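Local coordinates for protein metallo-beta-lactamase (Pseudomonas stutzeri, PDB 4ZEJ) that probably hydrolyses beta-lactam antibiotics to substituted beta-amino acids with two bound zinc ions, as a class B metallo-beta-lactamase linked to antibiotic resistance, at residues S22-N25 and G26-L29; S100-H103 and L104-E107; Y115-G119 and N120-L124; S181-N184 and A185-R188. One frame throughout, in Å; residues are numbered along the deposited sequence.

Contact 1 (S22-N25 and G26-L29); sequences SRVN and GFGL
Val24 holds Phe27 and Gly28 through backbone hydrogen bonds, using both its N and its O. Val24 N donates to Gly28 O at 2.9 Å in a nearly straight bond (171°). Val24 O accepts from Phe27 N at 3.0 Å. It also accepts weakly from Gly28 N, at a bent 124° angle. Phe27 and Gly28 thus both face Val24 on the returning arm, which makes a classic beta bulge beside the turn. The hairpin joins strand 15-24 to strand 30-39 and stands at the surface near the zinc site; the side chain of Val24 lies about 9 Å from a bound zinc ion. Gly26 and Gly28 both have positive phi, a backbone setting that suits glycine.

Weaker CH contacts follow the same path. Arg23 CA lies 3.4 Å from Gly28 O, and Leu29 CA approaches Ser22 O.

Apolar packing comes from two pairs of side chains. Arg23 and Leu29 form the non-hydrogen-bonded pair, and Arg23 CG meets Leu29 CD1 at 4.0 Å. Val24 CB faces Phe27 CB at 4.3 Å.

Two side chains also meet polar atoms. The Arg23 chain runs extended from CG to NE, and NE bonds to Glu2 O. The Phe27 ring has Asn25 O at its edge, 3.6 Å from CD2.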
ATOM      1  N   SER A  22      -4.628 -13.996  -1.492  1.00 22.80           N
ATOM      2  CA  SER A  22      -3.744 -15.120  -1.832  1.00 24.88           C
ATOM      3  C   SER A  22      -3.764 -16.132  -0.715  1.00 26.20           C
ATOM      4  O   SER A  22      -4.027 -15.784   0.435  1.00 25.69           O
ATOM      5  CB  SER A  22      -2.321 -14.633  -2.077  1.00 25.82           C
ATOM      6  OG  SER A  22      -1.487 -15.690  -2.514  1.00 27.79           O
ATOM      7  N   ARG A  23      -3.521 -17.395  -1.056  1.00 28.20           N
ATOM      8  CA  ARG A  23      -3.306 -18.420  -0.042  1.00 30.28           C
ATOM      9  C   ARG A  23      -1.815 -18.463   0.267  1.00 32.60           C
ATOM     10  O   ARG A  23      -1.023 -18.746  -0.626  1.00 33.98           O
ATOM     11  CB  ARG A  23      -3.825 -19.773  -0.517  1.00 31.73           C
ATOM     12  CG  ARG A  23      -5.349 -19.829  -0.520  1.00 31.03           C
ATOM     13  CD  ARG A  23      -5.828 -21.150  -1.063  1.00 32.58           C
ATOM     14  NE  ARG A  23      -7.284 -21.291  -1.126  1.00 32.22           N
ATOM     15  CZ  ARG A  23      -8.060 -21.847  -0.186  1.00 32.56           C
ATOM     16  NH1 ARG A  23      -7.551 -22.294   0.971  1.00 33.12           N
ATOM     17  NH2 ARG A  23      -9.373 -21.963  -0.408  1.00 32.39           N
ATOM     18  N   VAL A  24      -1.447 -18.159   1.518  1.00 33.75           N
ATOM     19  CA  VAL A  24      -0.049 -18.064   1.956  1.00 36.37           C
ATOM     20  C   VAL A  24       0.230 -19.186   2.954  1.00 39.52           C
ATOM     21  O   VAL A  24      -0.549 -19.395   3.888  1.00 38.83           O
ATOM     22  CB  VAL A  24       0.231 -16.709   2.642  1.00 35.62           C
ATOM     23  CG1 VAL A  24       1.689 -16.611   3.098  1.00 37.97           C
ATOM     24  CG2 VAL A  24      -0.136 -15.559   1.708  1.00 34.01           C
ATOM     25  N   ASN A  25       1.338 -19.898   2.765  1.00 43.69           N
ATOM     26  CA  ASN A  25       1.717 -20.976   3.679  1.00 47.21           C
ATOM     27  C   ASN A  25       1.747 -20.490   5.121  1.00 47.73           C
ATOM     28  O   ASN A  25       2.348 -19.454   5.411  1.00 47.40           O
ATOM     29  CB  ASN A  25       3.078 -21.568   3.298  1.00 51.37           C
ATOM     30  CG  ASN A  25       2.994 -22.514   2.111  1.00 53.25           C
ATOM     31  OD1 ASN A  25       1.907 -22.947   1.723  1.00 53.36           O
ATOM     32  ND2 ASN A  25       4.148 -22.861   1.544  1.00 56.39           N
ATOM     33  N   GLY A  26       1.053 -21.215   6.003  1.00 48.83           N
ATOM     34  CA  GLY A  26       0.995 -20.884   7.431  1.00 49.91           C
ATOM     35  C   GLY A  26      -0.080 -19.887   7.851  1.00 48.14           C
ATOM     36  O   GLY A  26      -0.336 -19.728   9.049  1.00 49.81           O
ATOM     37  N   PHE A  27      -0.694 -19.202   6.884  1.00 44.90           N
ATOM     38  CA  PHE A  27      -1.729 -18.203   7.151  1.00 42.71           C
ATOM     39  C   PHE A  27      -3.071 -18.532   6.453  1.00 39.20           C
ATOM     40  O   PHE A  27      -4.095 -17.926   6.793  1.00 38.69           O
ATOM     41  CB  PHE A  27      -1.247 -16.814   6.697  1.00 42.89           C
ATOM     42  CG  PHE A  27      -0.105 -16.229   7.522  1.00 46.72           C
ATOM     43  CD1 PHE A  27      -0.311 -15.104   8.335  1.00 47.54           C
ATOM     44  CD2 PHE A  27       1.183 -16.761   7.451  1.00 49.85           C
ATOM     45  CE1 PHE A  27       0.731 -14.549   9.073  1.00 49.75           C
ATOM     46  CE2 PHE A  27       2.229 -16.217   8.196  1.00 52.32           C
ATOM     47  CZ  PHE A  27       2.002 -15.104   9.003  1.00 52.15           C
ATOM     48  N   GLY A  28      -3.081 -19.457   5.485  1.00 36.48           N
ATOM     49  CA  GLY A  28      -4.263 -19.701   4.653  1.00 33.82           C
ATOM     50  C   GLY A  28      -4.620 -18.509   3.767  1.00 30.36           C
ATOM     51  O   GLY A  28      -3.735 -17.789   3.305  1.00 29.16           O
ATOM     52  N   LEU A  29      -5.919 -18.295   3.544  1.00 28.18           N
ATOM     53  CA  LEU A  29      -6.393 -17.204   2.685  1.00 25.98           C
ATOM     54  C   LEU A  29      -6.182 -15.850   3.370  1.00 24.97           C
ATOM     55  O   LEU A  29      -6.668 -15.645   4.476  1.00 25.51           O
ATOM     56  CB  LEU A  29      -7.887 -17.364   2.376  1.00 25.44           C
ATOM     57  CG  LEU A  29      -8.407 -16.426   1.283  1.00 23.98           C
ATOM     58  CD1 LEU A  29      -7.984 -16.906  -0.089  1.00 24.43           C
ATOM     59  CD2 LEU A  29      -9.917 -16.284   1.330  1.00 24.02           C
TER

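Contact 2 (S100-H103 and L104-E107); sequences STNH and LLKE
Helix 99-107 of a beta-alpha-beta unit contains this contact, in which Leu104, Leu105 and Lys106 pack back against the preceding turn. Four consecutive backbone bonds of 2.9 to 3.0 Å hold the turns together, from the N atoms of Leu104, Leu105, Lys106 and Glu107 to the O atoms of Ser100, Thr101, Asn102 and His103.

The two leucines lean back over carbonyl oxygens. Leu104 CG lies 3.5 Å from Ser100 O, and its CD1 reaches Ser100 OG at 4.1 Å. Leu105 CG sits 3.4 Å from Thr101 O. Its CD1 touches two side chains of the first segment, Thr101 CG2 at 4.2 Å and Asn102 OD1 at 3.7 Å. Thr101 and Leu105 lie side by side and point the same way. Thr101 CG2 is anti to the backbone N, while OG1 (chi1 -63°) is beside it and bonds to Asp141 and Thr98. Asn102 OD1 is held by Ala113 N, and ND2 makes a weak hydrogen bond to Thr116 OG1, so both amide atoms of this buried side chain have partners outside the helix. Lys106 bends at chi3 (-135°), and this brings CE back to 3.7 Å from Asn102 O.

Leu104 also touches Trp77 and Asp141, and Thr101 lies about 5 Å from the zinc ligand His76, side chain to side chain. Contacts of i to i+3 and i to i+4 are typical of an alpha helix, here the crossover between strands 95-98 and 115-117.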
ATOM      1  N   SER A 100      14.757   2.088  -2.318  1.00 33.84           N
ATOM      2  CA  SER A 100      14.942   0.940  -1.427  1.00 33.57           C
ATOM      3  C   SER A 100      14.077  -0.247  -1.861  1.00 31.72           C
ATOM      4  O   SER A 100      14.560  -1.367  -1.924  1.00 31.97           O
ATOM      5  CB  SER A 100      14.636   1.313   0.024  1.00 33.81           C
ATOM      6  OG  SER A 100      14.892   0.218   0.892  1.00 34.50           O
ATOM      7  N   THR A 101      12.807   0.013  -2.171  1.00 28.02           N
ATOM      8  CA  THR A 101      11.910  -1.024  -2.665  1.00 26.81           C
ATOM      9  C   THR A 101      12.389  -1.668  -3.972  1.00 27.00           C
ATOM     10  O   THR A 101      12.407  -2.892  -4.076  1.00 26.86           O
ATOM     11  CB  THR A 101      10.485  -0.479  -2.832  1.00 26.23           C
ATOM     12  OG1 THR A 101      10.003  -0.091  -1.542  1.00 26.71           O
ATOM     13  CG2 THR A 101       9.554  -1.513  -3.449  1.00 25.64           C
ATOM     14  N   ASN A 102      12.771  -0.848  -4.949  1.00 28.64           N
ATOM     15  CA  ASN A 102      13.319  -1.369  -6.215  1.00 30.20           C
ATOM     16  C   ASN A 102      14.607  -2.183  -6.028  1.00 31.26           C
ATOM     17  O   ASN A 102      14.786  -3.205  -6.700  1.00 30.99           O
ATOM     18  CB  ASN A 102      13.531  -0.250  -7.255  1.00 32.70           C
ATOM     19  CG  ASN A 102      12.471  -0.238  -8.352  1.00 33.62           C
ATOM     20  OD1 ASN A 102      11.456  -0.940  -8.295  1.00 32.42           O
ATOM     21  ND2 ASN A 102      12.714   0.567  -9.378  1.00 36.95           N
ATOM     22  N   HIS A 103      15.483  -1.744  -5.118  1.00 32.84           N
ATOM     23  CA  HIS A 103      16.691  -2.517  -4.765  1.00 35.28           C
ATOM     24  C   HIS A 103      16.339  -3.894  -4.213  1.00 33.75           C
ATOM     25  O   HIS A 103      16.925  -4.906  -4.606  1.00 34.58           O
ATOM     26  CB  HIS A 103      17.551  -1.759  -3.741  1.00 38.43           C
ATOM     27  CG  HIS A 103      18.780  -2.499  -3.316  1.00 42.55           C
ATOM     28  ND1 HIS A 103      19.887  -2.631  -4.128  1.00 46.22           N
ATOM     29  CD2 HIS A 103      19.083  -3.146  -2.162  1.00 44.50           C
ATOM     30  CE1 HIS A 103      20.816  -3.329  -3.498  1.00 49.14           C
ATOM     31  NE2 HIS A 103      20.353  -3.655  -2.304  1.00 48.03           N
ATOM     32  N   LEU A 104      15.366  -3.930  -3.307  1.00 31.85           N
ATOM     33  CA  LEU A 104      14.914  -5.190  -2.720  1.00 31.59           C
ATOM     34  C   LEU A 104      14.218  -6.101  -3.727  1.00 30.45           C
ATOM     35  O   LEU A 104      14.388  -7.316  -3.655  1.00 31.60           O
ATOM     36  CB  LEU A 104      14.018  -4.935  -1.496  1.00 31.34           C
ATOM     37  CG  LEU A 104      14.792  -4.451  -0.264  1.00 33.33           C
ATOM     38  CD1 LEU A 104      13.866  -3.790   0.750  1.00 33.47           C
ATOM     39  CD2 LEU A 104      15.571  -5.585   0.388  1.00 36.19           C
ATOM     40  N   LEU A 105      13.459  -5.529  -4.666  1.00 29.23           N
ATOM     41  CA  LEU A 105      12.863  -6.335  -5.735  1.00 29.14           C
ATOM     42  C   LEU A 105      13.967  -7.015  -6.566  1.00 31.88           C
ATOM     43  O   LEU A 105      13.938  -8.236  -6.767  1.00 32.83           O
ATOM     44  CB  LEU A 105      11.947  -5.499  -6.628  1.00 28.22           C
ATOM     45  CG  LEU A 105      10.626  -5.086  -5.959  1.00 26.88           C
ATOM     46  CD1 LEU A 105       9.956  -3.991  -6.775  1.00 26.95           C
ATOM     47  CD2 LEU A 105       9.697  -6.282  -5.764  1.00 27.10           C
ATOM     48  N   LYS A 106      14.947  -6.234  -6.999  1.00 33.68           N
ATOM     49  CA  LYS A 106      16.051  -6.779  -7.813  1.00 37.90           C
ATOM     50  C   LYS A 106      16.846  -7.867  -7.076  1.00 40.02           C
ATOM     51  O   LYS A 106      17.098  -8.941  -7.636  1.00 41.43           O
ATOM     52  CB  LYS A 106      16.964  -5.653  -8.297  1.00 40.33           C
ATOM     53  CG  LYS A 106      16.309  -4.750  -9.328  1.00 41.00           C
ATOM     54  CD  LYS A 106      17.243  -3.641  -9.795  1.00 45.03           C
ATOM     55  CE  LYS A 106      16.534  -2.294  -9.844  1.00 44.91           C
ATOM     56  NZ  LYS A 106      17.382  -1.272 -10.526  1.00 49.41           N
ATOM     57  N   GLU A 107      17.201  -7.596  -5.817  1.00 40.16           N
ATOM     58  CA  GLU A 107      17.921  -8.544  -4.954  1.00 42.86           C
ATOM     59  C   GLU A 107      17.200  -9.888  -4.839  1.00 42.45           C
ATOM     60  O   GLU A 107      17.847 -10.932  -4.774  1.00 45.23           O
ATOM     61  CB  GLU A 107      18.134  -7.926  -3.556  1.00 44.09           C
ATOM     62  CG  GLU A 107      18.783  -8.826  -2.503  1.00 48.41           C
ATOM     63  CD  GLU A 107      20.183  -9.299  -2.877  1.00 53.57           C
ATOM     64  OE1 GLU A 107      20.918  -8.525  -3.528  1.00 55.76           O
ATOM     65  OE2 GLU A 107      20.566 -10.441  -2.520  1.00 57.07           O
TER

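Contact 3 (Y115-G119 and N120-L124); sequences YTLKG and NESTL
Leu117 and Ser122 meet across a bend in the chain, and with Gly119 between them they have the most surface buried here. Leu117 CB lies 3.6 Å from Ser122 OG. The CB atoms of Leu117 and Ser122 are 4.1 Å apart, and Leu117 CD2 is 4.2 Å from Ser122 CB. The serine therefore lies alongside the root of the leucine and also meets one of its methyl groups. Ser122 OG stands beside its own backbone N (chi1 -70°), which brings it to 3.1 Å from Lys118 O.

The same methyl of Leu117 also reaches Leu124, two residues beyond Ser122. Leu117 CD2 meets Leu124 CD2 at 4.2 Å, and the two side chains cross at about a right angle. Leu124 starts off to the side, and the end of its side chain makes the approach. Both leucines are buried.

Gly119 lies at the corner with a positive phi (79°), a setting most easily adopted by glycine. The tight corner brings the backbones of Gly119 and Glu121 close. Just before it, the Lys118 chain folds back, and NZ donates to Thr116 O at 3.1 Å from above the carbonyl plane.

The bend takes the chain from one sheet to the other. Strand 115-117 is the edge of the seven-stranded sheet, and 121-124 is the edge of the five-stranded one. Leu117 and Leu124 both touch Val73 of strand 68-73, Leu124 also touches Ile129 of strand 129-132, and Thr116 and Lys118 touch Thr99 of helix 99-107.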
ATOM      1  N   TYR A 115       9.900   3.258 -12.783  1.00 37.66           N
ATOM      2  CA  TYR A 115      10.393   4.522 -12.248  1.00 39.42           C
ATOM      3  C   TYR A 115      10.686   4.426 -10.756  1.00 38.49           C
ATOM      4  O   TYR A 115       9.977   3.727 -10.007  1.00 36.17           O
ATOM      5  CB  TYR A 115       9.364   5.617 -12.483  1.00 40.09           C
ATOM      6  CG  TYR A 115       9.049   5.848 -13.938  1.00 41.76           C
ATOM      7  CD1 TYR A 115       9.968   6.472 -14.773  1.00 44.70           C
ATOM      8  CD2 TYR A 115       7.831   5.446 -14.484  1.00 40.93           C
ATOM      9  CE1 TYR A 115       9.688   6.690 -16.108  1.00 46.78           C
ATOM     10  CE2 TYR A 115       7.540   5.660 -15.824  1.00 43.00           C
ATOM     11  CZ  TYR A 115       8.474   6.285 -16.631  1.00 45.89           C
ATOM     12  OH  TYR A 115       8.208   6.511 -17.961  1.00 48.45           O
ATOM     13  N   THR A 116      11.711   5.159 -10.331  1.00 40.69           N
ATOM     14  CA  THR A 116      12.173   5.151  -8.947  1.00 40.74           C
ATOM     15  C   THR A 116      11.876   6.497  -8.284  1.00 41.92           C
ATOM     16  O   THR A 116      12.160   7.554  -8.857  1.00 44.39           O
ATOM     17  CB  THR A 116      13.680   4.819  -8.877  1.00 42.94           C
ATOM     18  OG1 THR A 116      13.890   3.491  -9.372  1.00 42.91           O
ATOM     19  CG2 THR A 116      14.196   4.879  -7.455  1.00 43.04           C
ATOM     20  N   LEU A 117      11.301   6.442  -7.081  1.00 40.19           N
ATOM     21  CA  LEU A 117      11.069   7.617  -6.239  1.00 41.39           C
ATOM     22  C   LEU A 117      12.248   7.783  -5.279  1.00 42.78           C
ATOM     23  O   LEU A 117      12.558   6.877  -4.515  1.00 41.26           O
ATOM     24  CB  LEU A 117       9.761   7.459  -5.453  1.00 39.02           C
ATOM     25  CG  LEU A 117       8.499   7.293  -6.307  1.00 38.05           C
ATOM     26  CD1 LEU A 117       7.311   6.881  -5.456  1.00 36.07           C
ATOM     27  CD2 LEU A 117       8.189   8.554  -7.096  1.00 40.40           C
ATOM     28  N   LYS A 118      12.905   8.938  -5.322  1.00 46.37           N
ATOM     29  CA  LYS A 118      14.105   9.176  -4.515  1.00 48.70           C
ATOM     30  C   LYS A 118      13.798   9.983  -3.263  1.00 48.88           C
ATOM     31  O   LYS A 118      12.805  10.716  -3.206  1.00 48.69           O
ATOM     32  CB  LYS A 118      15.166   9.911  -5.333  1.00 52.85           C
ATOM     33  CG  LYS A 118      15.807   9.083  -6.437  1.00 53.95           C
ATOM     34  CD  LYS A 118      14.935   8.994  -7.681  1.00 53.75           C
ATOM     35  CE  LYS A 118      15.755   8.665  -8.922  1.00 56.36           C
ATOM     36  NZ  LYS A 118      14.899   8.293 -10.088  1.00 55.68           N
ATOM     37  N   GLY A 119      14.668   9.841  -2.263  1.00 49.74           N
ATOM     38  CA  GLY A 119      14.589  10.625  -1.027  1.00 50.47           C
ATOM     39  C   GLY A 119      13.533  10.088  -0.082  1.00 47.57           C
ATOM     40  O   GLY A 119      12.798   9.156  -0.428  1.00 44.42           O
ATOM     41  N   ASN A 120      13.451  10.684   1.108  1.00 48.34           N
ATOM     42  CA  ASN A 120      12.455  10.279   2.117  1.00 46.76           C
ATOM     43  C   ASN A 120      11.025  10.706   1.797  1.00 45.23           C
ATOM     44  O   ASN A 120      10.081  10.150   2.357  1.00 42.48           O
ATOM     45  CB  ASN A 120      12.829  10.798   3.513  1.00 48.82           C
ATOM     46  CG  ASN A 120      14.072  10.133   4.072  1.00 50.78           C
ATOM     47  OD1 ASN A 120      14.335   8.960   3.811  1.00 49.94           O
ATOM     48  ND2 ASN A 120      14.854  10.888   4.843  1.00 54.08           N
ATOM     49  N   GLU A 121      10.870  11.701   0.926  1.00 46.99           N
ATOM     50  CA  GLU A 121       9.562  12.222   0.546  1.00 46.98           C
ATOM     51  C   GLU A 121       9.490  12.428  -0.954  1.00 47.27           C
ATOM     52  O   GLU A 121      10.441  12.916  -1.564  1.00 49.38           O
ATOM     53  CB  GLU A 121       9.299  13.559   1.219  1.00 50.35           C
ATOM     54  CG  GLU A 121       9.342  13.508   2.730  1.00 51.50           C
ATOM     55  CD  GLU A 121       9.194  14.869   3.377  1.00 55.41           C
ATOM     56  OE1 GLU A 121       8.963  15.873   2.660  1.00 58.24           O
ATOM     57  OE2 GLU A 121       9.330  14.939   4.615  1.00 57.47           O
ATOM     58  N   SER A 122       8.345  12.084  -1.528  1.00 44.98           N
ATOM     59  CA  SER A 122       8.101  12.238  -2.948  1.00 45.81           C
ATOM     60  C   SER A 122       6.656  12.646  -3.168  1.00 45.40           C
ATOM     61  O   SER A 122       5.787  12.416  -2.313  1.00 43.38           O
ATOM     62  CB  SER A 122       8.382  10.931  -3.689  1.00 44.55           C
ATOM     63  OG  SER A 122       9.764  10.645  -3.710  1.00 46.06           O
ATOM     64  N   THR A 123       6.423  13.244  -4.329  1.00 46.91           N
ATOM     65  CA  THR A 123       5.128  13.732  -4.739  1.00 47.90           C
ATOM     66  C   THR A 123       4.780  13.122  -6.104  1.00 47.68           C
ATOM     67  O   THR A 123       5.608  13.125  -7.020  1.00 48.68           O
ATOM     68  CB  THR A 123       5.178  15.271  -4.808  1.00 52.35           C
ATOM     69  OG1 THR A 123       5.205  15.786  -3.474  1.00 53.53           O
ATOM     70  CG2 THR A 123       3.986  15.848  -5.521  1.00 53.89           C
ATOM     71  N   LEU A 124       3.557  12.616  -6.231  1.00 46.18           N
ATOM     72  CA  LEU A 124       3.046  12.067  -7.490  1.00 46.42           C
ATOM     73  C   LEU A 124       1.807  12.826  -7.922  1.00 48.40           C
ATOM     74  O   LEU A 124       1.083  13.374  -7.089  1.00 48.79           O
ATOM     75  CB  LEU A 124       2.690  10.586  -7.319  1.00 44.09           C
ATOM     76  CG  LEU A 124       3.838   9.582  -7.301  1.00 42.94           C
ATOM     77  CD1 LEU A 124       3.348   8.258  -6.737  1.00 40.54           C
ATOM     78  CD2 LEU A 124       4.405   9.405  -8.702  1.00 44.75           C
TER

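Contact 4 (S181-N184 and A185-R188); sequences SAQN and ALSR
This is a local contact within the last two turns of helix 175-188, where Gln183 and Ser187 join their side chains one turn apart. Gln183 NE2 donates to Ser187 OG at 3.0 Å with an N-H...O angle of 156°. The hydroxyl oxygen lies only 7° out of the amide plane, so the N-H is used in the plane of the amide. The Gln183 chain leaves with CG anti to the backbone N and then bends at chi2 (56°), which swings the amide forward along the helix, over the next turn, to Ser187. Ser187 OG also lies 3.1 Å from Gln183 O.

The other end of the same amide meets a leucine. Gln183 OE1 is 3.9 Å from Leu186 CD1, and the two side chains cross at about a right angle. Leu186 CG rests 3.5 Å from Ala182 O. On the buried side, Ala185 CB packs 3.6 Å from Ala182 O.

Four backbone bonds run beneath these side chains, from the N atoms of Ala185, Leu186, Ser187 and Arg188 to the O atoms of Ser181, Ala182, Gln183 and Asn184.

Other parts of the fold cover the helix. Leu186 touches Leu208 and Lys209 of helix 206-218, and Ala182 and Gln183 touch Lys212. Ser181 OG bonds to Gly136 O, and Asn184 ND2 to Pro134 O. The side-chain bond of Gln183 and Ser187 is an i to i+4 link along an alpha helix, and this helix crosses from strand 152-156 to strand 194-197 in a beta-alpha-beta unit.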
ATOM      1  N   SER A 181       8.859   4.993  14.426  1.00 27.39           N
ATOM      2  CA  SER A 181       8.349   5.279  13.087  1.00 26.79           C
ATOM      3  C   SER A 181       6.860   5.585  13.105  1.00 25.79           C
ATOM      4  O   SER A 181       6.406   6.500  12.419  1.00 25.93           O
ATOM      5  CB  SER A 181       8.621   4.105  12.134  1.00 26.04           C
ATOM      6  OG  SER A 181      10.008   3.822  12.113  1.00 26.98           O
ATOM      7  N   ALA A 182       6.104   4.810  13.887  1.00 24.60           N
ATOM      8  CA  ALA A 182       4.676   5.038  14.014  1.00 23.99           C
ATOM      9  C   ALA A 182       4.391   6.409  14.636  1.00 25.19           C
ATOM     10  O   ALA A 182       3.508   7.128  14.180  1.00 25.26           O
ATOM     11  CB  ALA A 182       4.026   3.929  14.836  1.00 22.94           C
ATOM     12  N   GLN A 183       5.152   6.769  15.664  1.00 26.69           N
ATOM     13  CA  GLN A 183       5.054   8.121  16.238  1.00 28.76           C
ATOM     14  C   GLN A 183       5.393   9.219  15.218  1.00 30.88           C
ATOM     15  O   GLN A 183       4.754  10.272  15.204  1.00 31.83           O
ATOM     16  CB  GLN A 183       5.945   8.254  17.478  1.00 29.91           C
ATOM     17  CG  GLN A 183       5.785   9.576  18.223  1.00 31.68           C
ATOM     18  CD  GLN A 183       4.344   9.835  18.627  1.00 31.18           C
ATOM     19  OE1 GLN A 183       3.727   9.010  19.289  1.00 30.07           O
ATOM     20  NE2 GLN A 183       3.790  10.968  18.205  1.00 32.47           N
ATOM     21  N   ASN A 184       6.391   8.978  14.372  1.00 28.08           N
ATOM     22  CA  ASN A 184       6.701   9.927  13.291  1.00 29.70           C
ATOM     23  C   ASN A 184       5.492  10.178  12.403  1.00 28.59           C
ATOM     24  O   ASN A 184       5.183  11.337  12.082  1.00 28.78           O
ATOM     25  CB  ASN A 184       7.871   9.443  12.420  1.00 31.24           C
ATOM     26  CG  ASN A 184       9.191   9.369  13.172  1.00 34.11           C
ATOM     27  OD1 ASN A 184       9.415  10.077  14.157  1.00 35.85           O
ATOM     28  ND2 ASN A 184      10.101   8.515  12.682  1.00 35.52           N
ATOM     29  N   ALA A 185       4.804   9.094  12.021  1.00 27.22           N
ATOM     30  CA  ALA A 185       3.611   9.183  11.195  1.00 26.78           C
ATOM     31  C   ALA A 185       2.466   9.857  11.939  1.00 27.34           C
ATOM     32  O   ALA A 185       1.761  10.675  11.349  1.00 27.96           O
ATOM     33  CB  ALA A 185       3.180   7.808  10.698  1.00 25.67           C
ATOM     34  N   LEU A 186       2.301   9.533  13.226  1.00 27.69           N
ATOM     35  CA  LEU A 186       1.277  10.182  14.072  1.00 28.61           C
ATOM     36  C   LEU A 186       1.491  11.696  14.143  1.00 30.45           C
ATOM     37  O   LEU A 186       0.552  12.457  13.974  1.00 31.02           O
ATOM     38  CB  LEU A 186       1.247   9.590  15.481  1.00 28.64           C
ATOM     39  CG  LEU A 186       0.554   8.228  15.618  1.00 27.71           C
ATOM     40  CD1 LEU A 186       1.058   7.486  16.856  1.00 28.08           C
ATOM     41  CD2 LEU A 186      -0.958   8.417  15.676  1.00 27.72           C
ATOM     42  N   SER A 187       2.729  12.112  14.386  1.00 32.23           N
ATOM     43  CA  SER A 187       3.064  13.534  14.483  1.00 34.05           C
ATOM     44  C   SER A 187       2.875  14.293  13.158  1.00 34.91           C
ATOM     45  O   SER A 187       2.466  15.463  13.162  1.00 36.43           O
ATOM     46  CB  SER A 187       4.500  13.697  14.978  1.00 35.48           C
ATOM     47  OG  SER A 187       4.635  13.171  16.285  1.00 36.02           O
ATOM     48  N   ARG A 188       3.201  13.648  12.040  1.00 33.95           N
ATOM     49  CA  ARG A 188       3.113  14.278  10.719  1.00 35.32           C
ATOM     50  C   ARG A 188       1.676  14.384  10.175  1.00 34.68           C
ATOM     51  O   ARG A 188       1.335  15.383   9.519  1.00 35.07           O
ATOM     52  CB  ARG A 188       3.994  13.530   9.716  1.00 35.73           C
ATOM     53  CG  ARG A 188       4.125  14.198   8.352  1.00 37.79           C
ATOM     54  CD  ARG A 188       5.062  13.406   7.462  1.00 38.67           C
ATOM     55  NE  ARG A 188       5.143  13.942   6.103  1.00 40.30           N
ATOM     56  CZ  ARG A 188       5.936  14.936   5.704  1.00 42.76           C
ATOM     57  NH1 ARG A 188       6.750  15.557   6.553  1.00 44.29           N
ATOM     58  NH2 ARG A 188       5.920  15.316   4.427  1.00 44.07           N
TER

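Contacts 1 to 4 follow one another in chain order. Contacts 1 and 3 both reach the seven-stranded sheet, on opposite sides of the chain's centre, about 32 Å between centres. Contacts 2 and 3 lie about 14 Å apart by centres; a weak hydrogen bond of Asn102 ND2 and Thr116 OG1 links them. Contacts 3 and 4 meet through a long, weak ion pair of Glu121 OE2 and Arg188 NH1, which joins an edge strand to helix 175-188. Contact 1 touches none of the others, but its Val24 and Leu104 of contact 2 both have side chains within about 10 Å of a zinc ion. Two sheets with helices outside them match the alpha-beta/beta-alpha sandwich of metallo-beta-lactamases.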